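Local coordinates for MobB protein homolog (Geobacillus stearothermophilus, PDB 1XJC) that is of unknown function but, as a MobB homolog with a P-loop NTPase-type fold, probably takes part in molybdopterin guanine dinucleotide synthesis, at residues A[110-115]-A[129-134]; A[6-11]-A[100-105]; A[117-122]-A[138-143]; A[62-67]-A[77-82]; A[32-37]-A[94-99]. All coordinates share one frame; numbering follows the deposited sequence.

Interaction 1 of 5, residues A[110-115]-A[129-134]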
# COMPACT_ATOMS: atom_id res chain seq x y z
N HIS A 110 0.39 2.22 -9.91
CA HIS A 110 -0.87 1.70 -9.38
C HIS A 110 -1.57 2.83 -8.60
O HIS A 110 -0.92 3.76 -8.15
CB HIS A 110 -0.58 0.51 -8.45
CG HIS A 110 0.21 -0.58 -9.11
ND1 HIS A 110 -0.33 -1.41 -10.08
CD2 HIS A 110 1.51 -0.95 -8.99
CE1 HIS A 110 0.61 -2.23 -10.53
NE2 HIS A 110 1.73 -1.97 -9.89
N PRO A 111 -2.90 2.77 -8.44
CA PRO A 111 -3.53 3.86 -7.69
C PRO A 111 -2.90 3.91 -6.30
O PRO A 111 -2.67 2.87 -5.68
CB PRO A 111 -5.01 3.47 -7.66
CG PRO A 111 -4.98 1.97 -7.82
CD PRO A 111 -3.91 1.79 -8.88
N LYS A 112 -2.61 5.11 -5.82
CA LYS A 112 -1.95 5.22 -4.52
C LYS A 112 -2.48 6.24 -3.54
O LYS A 112 -3.12 7.25 -3.92
CB LYS A 112 -0.45 5.48 -4.74
CG LYS A 112 -0.13 6.62 -5.71
CD LYS A 112 1.39 6.81 -5.88
CE LYS A 112 2.08 5.56 -6.46
NZ LYS A 112 1.80 5.26 -7.92
N VAL A 113 -2.24 5.95 -2.28
CA VAL A 113 -2.62 6.86 -1.21
C VAL A 113 -1.28 7.44 -0.74
O VAL A 113 -0.33 6.70 -0.48
CB VAL A 113 -3.30 6.12 -0.05
CG1 VAL A 113 -3.57 7.13 1.10
CG2 VAL A 113 -4.60 5.46 -0.54
N VAL A 114 -1.20 8.76 -0.65
CA VAL A 114 0.03 9.39 -0.23
C VAL A 114 -0.11 9.90 1.21
O VAL A 114 -1.09 10.60 1.54
CB VAL A 114 0.37 10.59 -1.17
CG1 VAL A 114 1.67 11.26 -0.71
CG2 VAL A 114 0.49 10.11 -2.63
N LEU A 115 0.83 9.51 2.06
CA LEU A 115 0.84 9.94 3.46
C LEU A 115 1.90 11.02 3.61
O LEU A 115 3.05 10.85 3.16
CB LEU A 115 1.12 8.76 4.39
CG LEU A 115 -0.13 7.88 4.56
CD1 LEU A 115 0.12 6.53 3.97
CD2 LEU A 115 -0.51 7.78 6.04
N ALA A 129 2.50 9.43 -9.80
CA ALA A 129 1.41 9.04 -10.67
C ALA A 129 0.24 8.35 -9.99
O ALA A 129 0.40 7.61 -9.01
CB ALA A 129 1.95 8.13 -11.79
N ASN A 130 -0.95 8.62 -10.51
CA ASN A 130 -2.15 7.95 -10.03
C ASN A 130 -2.51 8.16 -8.54
O ASN A 130 -3.06 7.27 -7.91
CB ASN A 130 -1.99 6.45 -10.32
CG ASN A 130 -3.29 5.79 -10.77
OD1 ASN A 130 -4.36 6.39 -10.70
ND2 ASN A 130 -3.18 4.55 -11.24
N ILE A 131 -2.19 9.32 -7.98
CA ILE A 131 -2.53 9.59 -6.58
C ILE A 131 -4.05 9.67 -6.45
O ILE A 131 -4.69 10.43 -7.17
CB ILE A 131 -1.92 10.93 -6.09
CG1 ILE A 131 -0.40 10.82 -6.04
CG2 ILE A 131 -2.45 11.29 -4.67
CD1 ILE A 131 0.28 12.18 -5.81
N ARG A 132 -4.64 8.89 -5.54
CA ARG A 132 -6.09 8.93 -5.36
C ARG A 132 -6.53 9.66 -4.09
O ARG A 132 -7.66 10.15 -4.00
CB ARG A 132 -6.67 7.51 -5.33
CG ARG A 132 -6.36 6.67 -6.58
CD ARG A 132 -6.88 7.38 -7.84
NE ARG A 132 -6.63 6.61 -9.06
CZ ARG A 132 -7.35 5.56 -9.44
NH1 ARG A 132 -8.37 5.15 -8.69
NH2 ARG A 132 -7.05 4.90 -10.56
N ALA A 133 -5.65 9.73 -3.10
CA ALA A 133 -5.99 10.39 -1.84
C ALA A 133 -4.72 10.67 -1.08
O ALA A 133 -3.68 10.05 -1.34
CB ALA A 133 -6.91 9.50 -0.98
N VAL A 134 -4.84 11.59 -0.13
CA VAL A 134 -3.76 12.01 0.74
C VAL A 134 -4.26 11.91 2.17
O VAL A 134 -5.40 12.29 2.46
CB VAL A 134 -3.36 13.50 0.50
CG1 VAL A 134 -2.18 13.89 1.43
CG2 VAL A 134 -2.99 13.72 -0.98

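Interaction 2 of 5, residues A[6-11]-A[100-105]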
# COMPACT_ATOMS: atom_id res chain seq x y z
N VAL A 6 -4.38 -3.84 -7.32
CA VAL A 6 -3.19 -3.40 -6.58
C VAL A 6 -3.26 -1.93 -6.19
O VAL A 6 -3.53 -1.09 -7.03
CB VAL A 6 -1.92 -3.57 -7.45
CG1 VAL A 6 -0.67 -3.16 -6.65
CG2 VAL A 6 -1.83 -5.03 -7.94
N TRP A 7 -3.00 -1.63 -4.92
CA TRP A 7 -2.99 -0.25 -4.44
C TRP A 7 -1.69 0.02 -3.69
O TRP A 7 -1.19 -0.84 -2.98
CB TRP A 7 -4.17 0.02 -3.50
CG TRP A 7 -5.47 0.25 -4.22
CD1 TRP A 7 -6.21 -0.69 -4.87
CD2 TRP A 7 -6.16 1.50 -4.37
NE1 TRP A 7 -7.33 -0.10 -5.42
CE2 TRP A 7 -7.32 1.24 -5.13
CE3 TRP A 7 -5.90 2.80 -3.93
CZ2 TRP A 7 -8.24 2.25 -5.46
CZ3 TRP A 7 -6.81 3.81 -4.27
CH2 TRP A 7 -7.96 3.53 -5.03
N GLN A 8 -1.17 1.23 -3.82
CA GLN A 8 0.06 1.57 -3.15
C GLN A 8 -0.12 2.56 -2.01
O GLN A 8 -1.02 3.42 -2.03
CB GLN A 8 1.06 2.16 -4.13
CG GLN A 8 1.64 1.17 -5.11
CD GLN A 8 2.53 1.84 -6.12
OE1 GLN A 8 3.65 2.27 -5.79
NE2 GLN A 8 2.05 1.97 -7.35
N VAL A 9 0.74 2.44 -1.02
CA VAL A 9 0.75 3.32 0.13
C VAL A 9 2.16 3.89 0.12
O VAL A 9 3.13 3.16 0.28
CB VAL A 9 0.48 2.55 1.44
CG1 VAL A 9 0.74 3.46 2.66
CG2 VAL A 9 -0.98 2.04 1.45
N VAL A 10 2.27 5.20 -0.11
CA VAL A 10 3.58 5.84 -0.17
C VAL A 10 3.73 6.97 0.85
O VAL A 10 2.76 7.67 1.17
CB VAL A 10 3.87 6.40 -1.59
CG1 VAL A 10 3.86 5.26 -2.60
CG2 VAL A 10 2.82 7.46 -1.97
N GLY A 11 4.95 7.15 1.34
CA GLY A 11 5.23 8.19 2.31
C GLY A 11 6.57 7.98 2.98
O GLY A 11 7.14 6.87 2.94
N VAL A 100 -4.18 -6.26 -3.23
CA VAL A 100 -2.76 -6.29 -2.91
C VAL A 100 -2.38 -4.87 -2.51
O VAL A 100 -2.54 -3.93 -3.30
CB VAL A 100 -1.87 -6.72 -4.12
CG1 VAL A 100 -0.40 -6.75 -3.69
CG2 VAL A 100 -2.30 -8.11 -4.60
N LEU A 101 -1.91 -4.72 -1.28
CA LEU A 101 -1.49 -3.41 -0.80
C LEU A 101 0.02 -3.38 -0.83
O LEU A 101 0.69 -4.22 -0.20
CB LEU A 101 -2.00 -3.16 0.63
CG LEU A 101 -3.52 -3.10 0.68
CD1 LEU A 101 -3.98 -3.04 2.13
CD2 LEU A 101 -4.02 -1.84 -0.09
N VAL A 102 0.54 -2.40 -1.55
CA VAL A 102 1.96 -2.23 -1.73
C VAL A 102 2.47 -0.98 -1.04
O VAL A 102 2.00 0.13 -1.32
CB VAL A 102 2.28 -2.12 -3.24
CG1 VAL A 102 3.75 -1.82 -3.44
CG2 VAL A 102 1.86 -3.40 -3.96
N GLU A 103 3.43 -1.16 -0.13
CA GLU A 103 4.02 -0.04 0.57
C GLU A 103 5.35 0.33 -0.10
O GLU A 103 6.31 -0.44 -0.08
CB GLU A 103 4.26 -0.42 2.04
CG GLU A 103 4.32 0.78 2.97
CD GLU A 103 4.72 0.42 4.39
OE1 GLU A 103 4.24 -0.59 4.94
OE2 GLU A 103 5.52 1.17 4.96
N GLY A 104 5.40 1.51 -0.73
CA GLY A 104 6.61 1.93 -1.41
C GLY A 104 6.54 1.78 -2.92
O GLY A 104 5.44 1.81 -3.49
N TYR A 105 7.69 1.63 -3.57
CA TYR A 105 7.77 1.48 -5.04
C TYR A 105 7.06 2.67 -5.69
O TYR A 105 6.33 2.51 -6.68
CB TYR A 105 7.09 0.17 -5.47
CG TYR A 105 7.66 -1.08 -4.84
CD1 TYR A 105 8.78 -1.72 -5.38
CD2 TYR A 105 7.11 -1.59 -3.67
CE1 TYR A 105 9.34 -2.85 -4.75
CE2 TYR A 105 7.65 -2.71 -3.05
CZ TYR A 105 8.76 -3.33 -3.59
OH TYR A 105 9.29 -4.42 -2.93

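Interaction 3 of 5, residues A[117-122]-A[138-143]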
# COMPACT_ATOMS: atom_id res chain seq x y z
N ARG A 117 3.62 14.11 6.31
CA ARG A 117 3.74 14.68 7.64
C ARG A 117 3.66 16.20 7.56
O ARG A 117 3.30 16.87 8.54
CB ARG A 117 5.09 14.31 8.26
CG ARG A 117 5.38 12.82 8.27
CD ARG A 117 6.87 12.56 8.50
NE ARG A 117 7.68 13.16 7.44
CZ ARG A 117 8.99 12.94 7.27
NH1 ARG A 117 9.66 12.14 8.10
NH2 ARG A 117 9.63 13.53 6.27
N SER A 118 3.96 16.73 6.39
CA SER A 118 4.02 18.18 6.22
C SER A 118 3.83 18.64 4.78
O SER A 118 3.77 17.84 3.85
CB SER A 118 5.40 18.64 6.67
OG SER A 118 6.38 17.98 5.88
N GLU A 119 3.77 19.96 4.61
CA GLU A 119 3.63 20.54 3.29
C GLU A 119 4.89 20.20 2.52
O GLU A 119 4.84 19.95 1.31
CB GLU A 119 3.45 22.06 3.41
CG GLU A 119 3.46 22.82 2.09
CD GLU A 119 2.47 22.27 1.08
OE1 GLU A 119 1.33 21.93 1.47
OE2 GLU A 119 2.83 22.19 -0.12
N GLU A 120 6.02 20.15 3.22
CA GLU A 120 7.31 19.81 2.60
C GLU A 120 7.30 18.38 2.02
O GLU A 120 7.81 18.15 0.92
CB GLU A 120 8.45 19.95 3.62
CG GLU A 120 9.81 19.55 3.08
CD GLU A 120 10.94 19.79 4.08
OE1 GLU A 120 11.15 20.95 4.49
OE2 GLU A 120 11.63 18.81 4.46
N ASP A 121 6.75 17.43 2.77
CA ASP A 121 6.65 16.05 2.28
C ASP A 121 5.80 16.05 1.00
O ASP A 121 6.12 15.38 0.02
CB ASP A 121 5.93 15.13 3.27
CG ASP A 121 6.83 14.58 4.36
OD1 ASP A 121 8.02 14.91 4.41
OD2 ASP A 121 6.32 13.80 5.18
N TRP A 122 4.68 16.77 1.05
CA TRP A 122 3.75 16.83 -0.07
C TRP A 122 4.36 17.45 -1.32
O TRP A 122 4.06 17.03 -2.43
CB TRP A 122 2.50 17.63 0.32
CG TRP A 122 1.49 17.80 -0.79
CD1 TRP A 122 0.98 18.99 -1.26
CD2 TRP A 122 0.88 16.76 -1.57
NE1 TRP A 122 0.10 18.74 -2.28
CE2 TRP A 122 0.01 17.39 -2.50
CE3 TRP A 122 0.98 15.35 -1.58
CZ2 TRP A 122 -0.75 16.66 -3.43
CZ3 TRP A 122 0.23 14.63 -2.51
CH2 TRP A 122 -0.63 15.29 -3.42
N GLU A 138 -1.27 17.35 8.95
CA GLU A 138 -1.80 18.72 8.99
C GLU A 138 -2.39 19.08 7.63
O GLU A 138 -2.17 18.36 6.66
CB GLU A 138 -0.69 19.71 9.32
CG GLU A 138 0.58 19.54 8.48
CD GLU A 138 1.45 20.78 8.46
OE1 GLU A 138 1.38 21.57 9.43
OE2 GLU A 138 2.21 20.97 7.47
N PRO A 139 -3.15 20.19 7.55
CA PRO A 139 -3.76 20.62 6.29
C PRO A 139 -2.67 21.07 5.30
O PRO A 139 -1.60 21.49 5.73
CB PRO A 139 -4.67 21.77 6.72
CG PRO A 139 -3.92 22.36 7.89
CD PRO A 139 -3.47 21.13 8.64
N LEU A 140 -2.96 20.99 4.01
CA LEU A 140 -1.97 21.36 2.99
C LEU A 140 -2.31 22.66 2.27
O LEU A 140 -3.47 23.02 2.14
CB LEU A 140 -1.84 20.23 1.97
CG LEU A 140 -1.44 18.88 2.57
CD1 LEU A 140 -1.60 17.76 1.53
CD2 LEU A 140 -0.01 18.97 3.08
N GLU A 141 -1.28 23.36 1.79
CA GLU A 141 -1.48 24.62 1.09
C GLU A 141 -1.79 24.42 -0.39
O GLU A 141 -1.63 23.33 -0.93
CB GLU A 141 -0.24 25.50 1.19
CG GLU A 141 0.12 25.97 2.58
CD GLU A 141 1.32 26.89 2.56
OE1 GLU A 141 2.40 26.44 2.12
OE2 GLU A 141 1.17 28.06 2.97
N GLY A 142 -2.20 25.51 -1.04
CA GLY A 142 -2.50 25.48 -2.46
C GLY A 142 -3.68 24.62 -2.85
O GLY A 142 -4.37 24.07 -1.99
N PRO A 143 -3.96 24.51 -4.15
CA PRO A 143 -5.08 23.69 -4.61
C PRO A 143 -4.73 22.22 -4.46
O PRO A 143 -3.56 21.86 -4.45
CB PRO A 143 -5.24 24.10 -6.08
CG PRO A 143 -4.61 25.47 -6.14
CD PRO A 143 -3.41 25.30 -5.26

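Interaction 4 of 5, residues A[62-67]-A[77-82]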
# COMPACT_ATOMS: atom_id res chain seq x y z
N GLY A 62 24.54 -18.93 1.87
CA GLY A 62 24.69 -18.60 0.46
C GLY A 62 23.73 -19.32 -0.47
O GLY A 62 23.90 -19.30 -1.70
N ALA A 63 22.74 -19.99 0.10
CA ALA A 63 21.75 -20.67 -0.73
C ALA A 63 20.97 -19.61 -1.50
O ALA A 63 20.80 -18.49 -1.02
CB ALA A 63 20.79 -21.47 0.15
N VAL A 64 20.51 -19.94 -2.70
CA VAL A 64 19.73 -19.01 -3.50
C VAL A 64 18.29 -18.95 -2.98
O VAL A 64 17.65 -17.89 -3.00
CB VAL A 64 19.70 -19.43 -5.00
CG1 VAL A 64 18.69 -18.58 -5.75
CG2 VAL A 64 21.08 -19.28 -5.62
N ALA A 65 17.79 -20.09 -2.50
CA ALA A 65 16.42 -20.18 -1.99
C ALA A 65 16.25 -21.12 -0.81
O ALA A 65 16.81 -22.23 -0.79
CB ALA A 65 15.48 -20.62 -3.12
N THR A 66 15.47 -20.68 0.18
CA THR A 66 15.17 -21.53 1.32
C THR A 66 13.66 -21.45 1.55
O THR A 66 13.02 -20.42 1.27
CB THR A 66 15.91 -21.08 2.60
OG1 THR A 66 15.46 -19.76 2.97
CG2 THR A 66 17.42 -21.04 2.35
N ALA A 67 13.08 -22.54 2.03
CA ALA A 67 11.66 -22.59 2.28
C ALA A 67 11.40 -23.50 3.47
O ALA A 67 11.97 -24.60 3.57
CB ALA A 67 10.91 -23.11 1.06
N HIS A 77 12.55 -17.52 1.36
CA HIS A 77 13.62 -16.51 1.31
C HIS A 77 14.27 -16.76 -0.05
O HIS A 77 14.90 -17.81 -0.27
CB HIS A 77 14.61 -16.73 2.46
CG HIS A 77 14.10 -16.23 3.78
ND1 HIS A 77 14.15 -14.91 4.16
CD2 HIS A 77 13.47 -16.88 4.79
CE1 HIS A 77 13.58 -14.76 5.34
NE2 HIS A 77 13.15 -15.94 5.75
N LEU A 78 14.10 -15.82 -0.97
CA LEU A 78 14.61 -15.97 -2.32
C LEU A 78 15.57 -14.84 -2.67
O LEU A 78 15.26 -13.67 -2.45
CB LEU A 78 13.45 -15.99 -3.32
CG LEU A 78 12.26 -16.94 -3.01
CD1 LEU A 78 11.16 -16.72 -4.03
CD2 LEU A 78 12.72 -18.39 -3.04
N ARG A 79 16.73 -15.19 -3.21
CA ARG A 79 17.73 -14.19 -3.57
C ARG A 79 17.81 -13.98 -5.07
O ARG A 79 17.70 -14.91 -5.86
CB ARG A 79 19.11 -14.59 -3.02
CG ARG A 79 20.14 -13.45 -3.07
CD ARG A 79 21.50 -13.85 -2.48
NE ARG A 79 22.35 -14.50 -3.49
CZ ARG A 79 22.99 -15.65 -3.29
NH1 ARG A 79 22.88 -16.30 -2.13
NH2 ARG A 79 23.74 -16.16 -4.27
N ARG A 80 18.01 -12.72 -5.46
CA ARG A 80 18.11 -12.33 -6.86
C ARG A 80 18.92 -11.04 -6.85
O ARG A 80 18.93 -10.32 -5.85
CB ARG A 80 16.73 -12.03 -7.42
CG ARG A 80 16.37 -12.75 -8.70
CD ARG A 80 15.18 -12.07 -9.36
NE ARG A 80 14.63 -12.84 -10.46
CZ ARG A 80 14.08 -14.05 -10.32
NH1 ARG A 80 14.01 -14.59 -9.12
NH2 ARG A 80 13.59 -14.69 -11.37
N PRO A 81 19.63 -10.73 -7.95
CA PRO A 81 20.40 -9.47 -7.92
C PRO A 81 19.44 -8.32 -7.56
O PRO A 81 19.74 -7.50 -6.69
CB PRO A 81 20.95 -9.37 -9.35
CG PRO A 81 21.11 -10.81 -9.76
CD PRO A 81 19.84 -11.46 -9.21
N LEU A 82 18.27 -8.30 -8.20
CA LEU A 82 17.27 -7.27 -7.92
C LEU A 82 15.82 -7.74 -8.04
O LEU A 82 15.46 -8.40 -9.01
CB LEU A 82 17.45 -6.08 -8.88
CG LEU A 82 16.21 -5.18 -8.96
CD1 LEU A 82 16.18 -4.26 -7.75
CD2 LEU A 82 16.21 -4.37 -10.25
O HOH W 1 18.15 -17.30 0.46

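Interaction 5 of 5, residues A[32-37]-A[94-99]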
# COMPACT_ATOMS: atom_id res chain seq x y z
N GLY A 32 -13.64 -10.56 4.54
CA GLY A 32 -13.38 -11.87 3.98
C GLY A 32 -12.58 -11.87 2.68
O GLY A 32 -12.52 -12.88 1.99
N TRP A 33 -11.94 -10.75 2.35
CA TRP A 33 -11.14 -10.69 1.12
C TRP A 33 -9.82 -11.46 1.24
O TRP A 33 -9.30 -11.67 2.35
CB TRP A 33 -10.83 -9.23 0.76
CG TRP A 33 -12.04 -8.41 0.36
CD1 TRP A 33 -13.34 -8.83 0.26
CD2 TRP A 33 -12.04 -7.02 -0.00
NE1 TRP A 33 -14.15 -7.79 -0.14
CE2 TRP A 33 -13.37 -6.67 -0.31
CE3 TRP A 33 -11.04 -6.04 -0.10
CZ2 TRP A 33 -13.74 -5.37 -0.70
CZ3 TRP A 33 -11.40 -4.75 -0.50
CH2 TRP A 33 -12.74 -4.43 -0.79
N ARG A 34 -9.29 -11.89 0.10
CA ARG A 34 -8.01 -12.59 0.02
C ARG A 34 -7.03 -11.44 -0.23
O ARG A 34 -7.04 -10.83 -1.32
CB ARG A 34 -8.02 -13.60 -1.14
CG ARG A 34 -8.99 -14.80 -0.90
CD ARG A 34 -8.99 -15.77 -2.11
NE ARG A 34 -7.65 -16.31 -2.38
CZ ARG A 34 -7.03 -17.18 -1.59
NH1 ARG A 34 -7.61 -17.62 -0.49
NH2 ARG A 34 -5.81 -17.61 -1.90
N VAL A 35 -6.21 -11.13 0.77
CA VAL A 35 -5.28 -10.00 0.69
C VAL A 35 -3.81 -10.36 0.63
O VAL A 35 -3.38 -11.36 1.23
CB VAL A 35 -5.46 -9.07 1.93
CG1 VAL A 35 -4.49 -7.86 1.84
CG2 VAL A 35 -6.91 -8.60 2.02
N GLY A 36 -3.04 -9.55 -0.09
CA GLY A 36 -1.61 -9.75 -0.17
C GLY A 36 -0.96 -8.41 0.15
O GLY A 36 -1.56 -7.37 -0.12
N THR A 37 0.22 -8.40 0.78
CA THR A 37 0.91 -7.13 1.03
C THR A 37 2.35 -7.26 0.57
O THR A 37 2.90 -8.36 0.56
CB THR A 37 0.91 -6.72 2.53
OG1 THR A 37 1.57 -7.71 3.32
CG2 THR A 37 -0.53 -6.53 3.04
N PRO A 94 -1.07 -16.39 -8.97
CA PRO A 94 -1.72 -17.69 -8.77
C PRO A 94 -2.58 -17.82 -7.50
O PRO A 94 -3.32 -18.79 -7.36
CB PRO A 94 -0.54 -18.67 -8.75
CG PRO A 94 0.59 -17.91 -9.41
CD PRO A 94 0.39 -16.52 -8.88
N LEU A 95 -2.48 -16.85 -6.59
CA LEU A 95 -3.23 -16.93 -5.34
C LEU A 95 -4.64 -16.32 -5.30
O LEU A 95 -5.21 -16.19 -4.22
CB LEU A 95 -2.40 -16.36 -4.20
CG LEU A 95 -1.08 -17.08 -3.86
CD1 LEU A 95 -0.30 -16.23 -2.88
CD2 LEU A 95 -1.37 -18.47 -3.27
N ARG A 96 -5.20 -15.95 -6.45
CA ARG A 96 -6.56 -15.40 -6.49
C ARG A 96 -6.82 -14.31 -5.45
O ARG A 96 -7.83 -14.37 -4.74
CB ARG A 96 -7.60 -16.51 -6.26
CG ARG A 96 -7.59 -17.64 -7.27
CD ARG A 96 -8.51 -18.77 -6.81
NE ARG A 96 -8.09 -19.32 -5.51
CZ ARG A 96 -8.87 -19.38 -4.43
NH1 ARG A 96 -10.12 -18.92 -4.48
NH2 ARG A 96 -8.40 -19.89 -3.31
N LEU A 97 -5.93 -13.33 -5.36
CA LEU A 97 -6.10 -12.26 -4.39
C LEU A 97 -7.11 -11.21 -4.85
O LEU A 97 -7.21 -10.91 -6.05
CB LEU A 97 -4.74 -11.60 -4.12
CG LEU A 97 -3.68 -12.56 -3.55
CD1 LEU A 97 -2.36 -11.82 -3.36
CD2 LEU A 97 -4.17 -13.15 -2.23
N ASP A 98 -7.87 -10.67 -3.90
CA ASP A 98 -8.86 -9.63 -4.19
C ASP A 98 -8.24 -8.25 -4.08
O ASP A 98 -8.72 -7.29 -4.68
CB ASP A 98 -10.03 -9.70 -3.20
CG ASP A 98 -10.76 -11.04 -3.25
OD1 ASP A 98 -11.34 -11.35 -4.31
OD2 ASP A 98 -10.75 -11.76 -2.22
N LEU A 99 -7.16 -8.15 -3.31
CA LEU A 99 -6.51 -6.88 -3.06
C LEU A 99 -5.05 -7.08 -2.67
O LEU A 99 -4.74 -7.97 -1.87
CB LEU A 99 -7.22 -6.15 -1.90
CG LEU A 99 -6.56 -4.87 -1.35
CD1 LEU A 99 -6.67 -3.76 -2.42
CD2 LEU A 99 -7.22 -4.41 -0.04

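Interaction 1 of 5, residues A[110-115]-A[129-134]
Lys112 and Val114 pair with Ile131 and Val134 where the two parallel strands of a beta-alpha-beta unit lie side by side. The ladder starts with Lys112 N giving a hydrogen bond to Asn130 O (3.0 Å). Arg132 N then donates to Lys112 O (2.8 Å) in a nearly straight bond, 177° at the hydrogen. Next, Val114 N donates to Ala133 O (2.9 Å). Lys112 pairs with Ile131, but Val113 pairs with Ala133, so Arg132 is the extra residue of a beta bulge. The unit is completed by helix 119-125, which joins strands 112-116 and 131-136. Trp122 and Leu125 of this helix pack on Val114, and Trp122 also meets Ile131 and Val134. On that face Val114 CG2 meets Ile131 CG1 (3.6 Å), the two side chains crossing at a slant. The Lys112 chain is folded back by bends at chi3 and chi4 (61° and 72°), which carry NZ to Ala129 O (2.9 Å). NZ also donates to His110 O and to Glu108 O, so three carbonyls hold the ammonium group. At the edge of the contact the guanidinium of Arg132 lies flat under Pro111, with Pro111 CB 3.6 Å from Arg132 CZ and over the centre of the group. Arg132 NE donates to Asn130 OD1 (2.8 Å), which sits in the guanidinium plane. Asn130 ND2 donates to Arg109 O, so both ends of this amide are bonded.

Interaction 2 of 5, residues A[6-11]-A[100-105]
Strands 6-10 and 100-103 run parallel, with their axes 4.5 Å apart at the closest approach and 27° between their directions. Four backbone hydrogen bonds join Val6-Gly11 to Val100-Tyr105. Trp7 N donates to Val100 O (2.9 Å), and Trp7 O accepts from Val102 N (2.7 Å). Val9 N donates to Val102 O (2.6 Å), and Val9 O accepts from Gly104 N (3.0 Å). On one face Val6 CG1, anti to the backbone N (chi1 -178°), is brought against Val102 CG2 (3.7 Å). The CG of Gln8 lies alongside Val102 CB (3.8 Å), the two side chains pointing the same way. Leu85 of helix 85-92 covers Val102 on this side. On the other face Leu101 CD2 turns back to Trp7 CB (3.9 Å), while the indole extends to Pro111. Helix 17-30 covers this face, with Trp24 on Leu101 and Lys17 on both Val9 and Glu103. Gly104 has a positive phi at which a side chain would jam against the preceding carbonyl. The two strands form the buried centre of a parallel sheet in which strand 6-10 leads through Gly11 into a probable P-loop (Walker A), as expected of the P-loop NTPase fold.

Interaction 3 of 5, residues A[117-122]-A[138-143]
With CG of Glu119 opposite the backbone N (chi1 173°), a bend at chi2 (53°) brings its carboxylate to Glu141. Glu119 OE1 there accepts a hydrogen bond from Glu141 N (3.0 Å), which comes from above the carboxylate plane. Glu119 OE1 also lies 3.6 Å from Leu140 CD2. Leu140 points into the contact and sets CD1 over one face of the Trp122 indole, 4.0 Å from the centroid of the five-membered ring. This CH-pi contact is only 13° off the ring normal. Glu138 OE2 makes a weak hydrogen bond with Glu119 N (3.4 Å) at the start of helix 119-125. Ser118 is the N-cap of that helix, and its OG accepts from Asp121 N (3.2 Å). Asp121 in turn is gripped side-on by Arg117, with NE on OD2 (2.7 Å) and NH2 on OD1 (2.8 Å), in a salt bridge. Replacing Glu119 by an alanine would probably leave Glu141 N without this acceptor and loosen the hold of the helix on the loop after strand 131-136. Three glutamates gather here, so their like charges may disfavour one another, and the backbone N-H donors of Glu119 and Glu141 are likely to offset part of that cost.

Interaction 4 of 5, residues A[62-67]-A[77-82]
His77 O draws donors from the opposite strand and from solvent. Thr66 N gives His77 O a hydrogen bond (3.0 Å), Ala65 CA makes a CA-H...O contact with the same oxygen (3.3 Å), and a water donates weakly. That water also donates to Ala63 O (3.3 Å), weakly bridging the two segments. His77 N returns the pairing by donating to Thr66 O (2.9 Å), so Thr66 and His77 form an antiparallel hydrogen-bonded pair. Farther along, Arg79 N donates to Val64 O (2.9 Å). Thr66 OG1 rests against His77 CB (3.2 Å). On the other face Ala65 CB touches Leu78 CD2 (3.5 Å). With CG opposite the backbone N, the Arg79 chain bends at chi3 (86°), which brings NH1 to Gly62 O (3.2 Å). That oxygen lies in the guanidinium plane, yet NH1 stands well above the carbonyl plane of Gly62. Val64 CG2 lies over one face of the guanidinium. At its open end the hairpin of strands 65-70 and 73-78 is thus held mainly by backbone bonds at an exposed surface, and the arginine adds a polar tie.

Interaction 5 of 5, residues A[32-37]-A[94-99]
The guanidinium of Arg34 lies flat on that of Arg96, with centres 4.0 Å apart and planes 17° from parallel. Arg96 NH2 sits over the centre of the Arg34 group, 3.5 Å from Arg34 CZ. This stack brings like charges together. The Leu95 carbonyl is likely to ease the cost, since Arg34 holds Leu95 O side-on with both NE (3.1 Å) and NH2 (2.8 Å). The oxygen lies within 2° of the guanidinium plane. A bend at chi3 (59°) turns the Arg34 chain back to that carbonyl. A leucine in place of Arg34 would probably leave Leu95 O without its two donors and Arg96 without its stacking partner. The backbone of Arg34 is gripped as well. Arg34 N donates to Asp98 OD2 (2.7 Å), on the anti lone pair, and Arg34 O accepts from Asp98 N (2.7 Å) and weakly from Leu99 N. Gly36 N then donates to Leu99 O (2.9 Å). A side chain on Gly36 would run into Leu97 CD1. Leu99 CD2 meets the edge of the Trp33 ring at CE3 (4.2 Å), beside helix 154-166, and Arg168 makes a cation-pi contact with Trp33. Val35 and Leu99 form a parallel bridge, so this is where edge strand 35-39 and strand 99-103 of the parallel sheet of the P-loop fold begin their pairing.

Interactions 5, 2 and 1 cross the same parallel sheet in that order. Interaction 5 joins interaction 2 through a probable hydrogen bond between Leu101 N and Gly36 O (2.9 Å). Interaction 2 joins interaction 1 through Val113 N with Gln8 O (2.8 Å) and Leu115 N with Val10 O (2.8 Å), both probable hydrogen bonds. Interaction 3 touches interaction 1 where Trp122 CZ3 packs on Val134 CG2 (3.7 Å). Interaction 4 stands apart, its centre about 23 Å from that of interaction 2 and about 40 Å from that of interaction 3. Interaction 2 contains Gly11 of the probable P-loop. The side chains of Val114 in interaction 1 and Arg117 in interaction 3 lie near that loop without touching its motif residues.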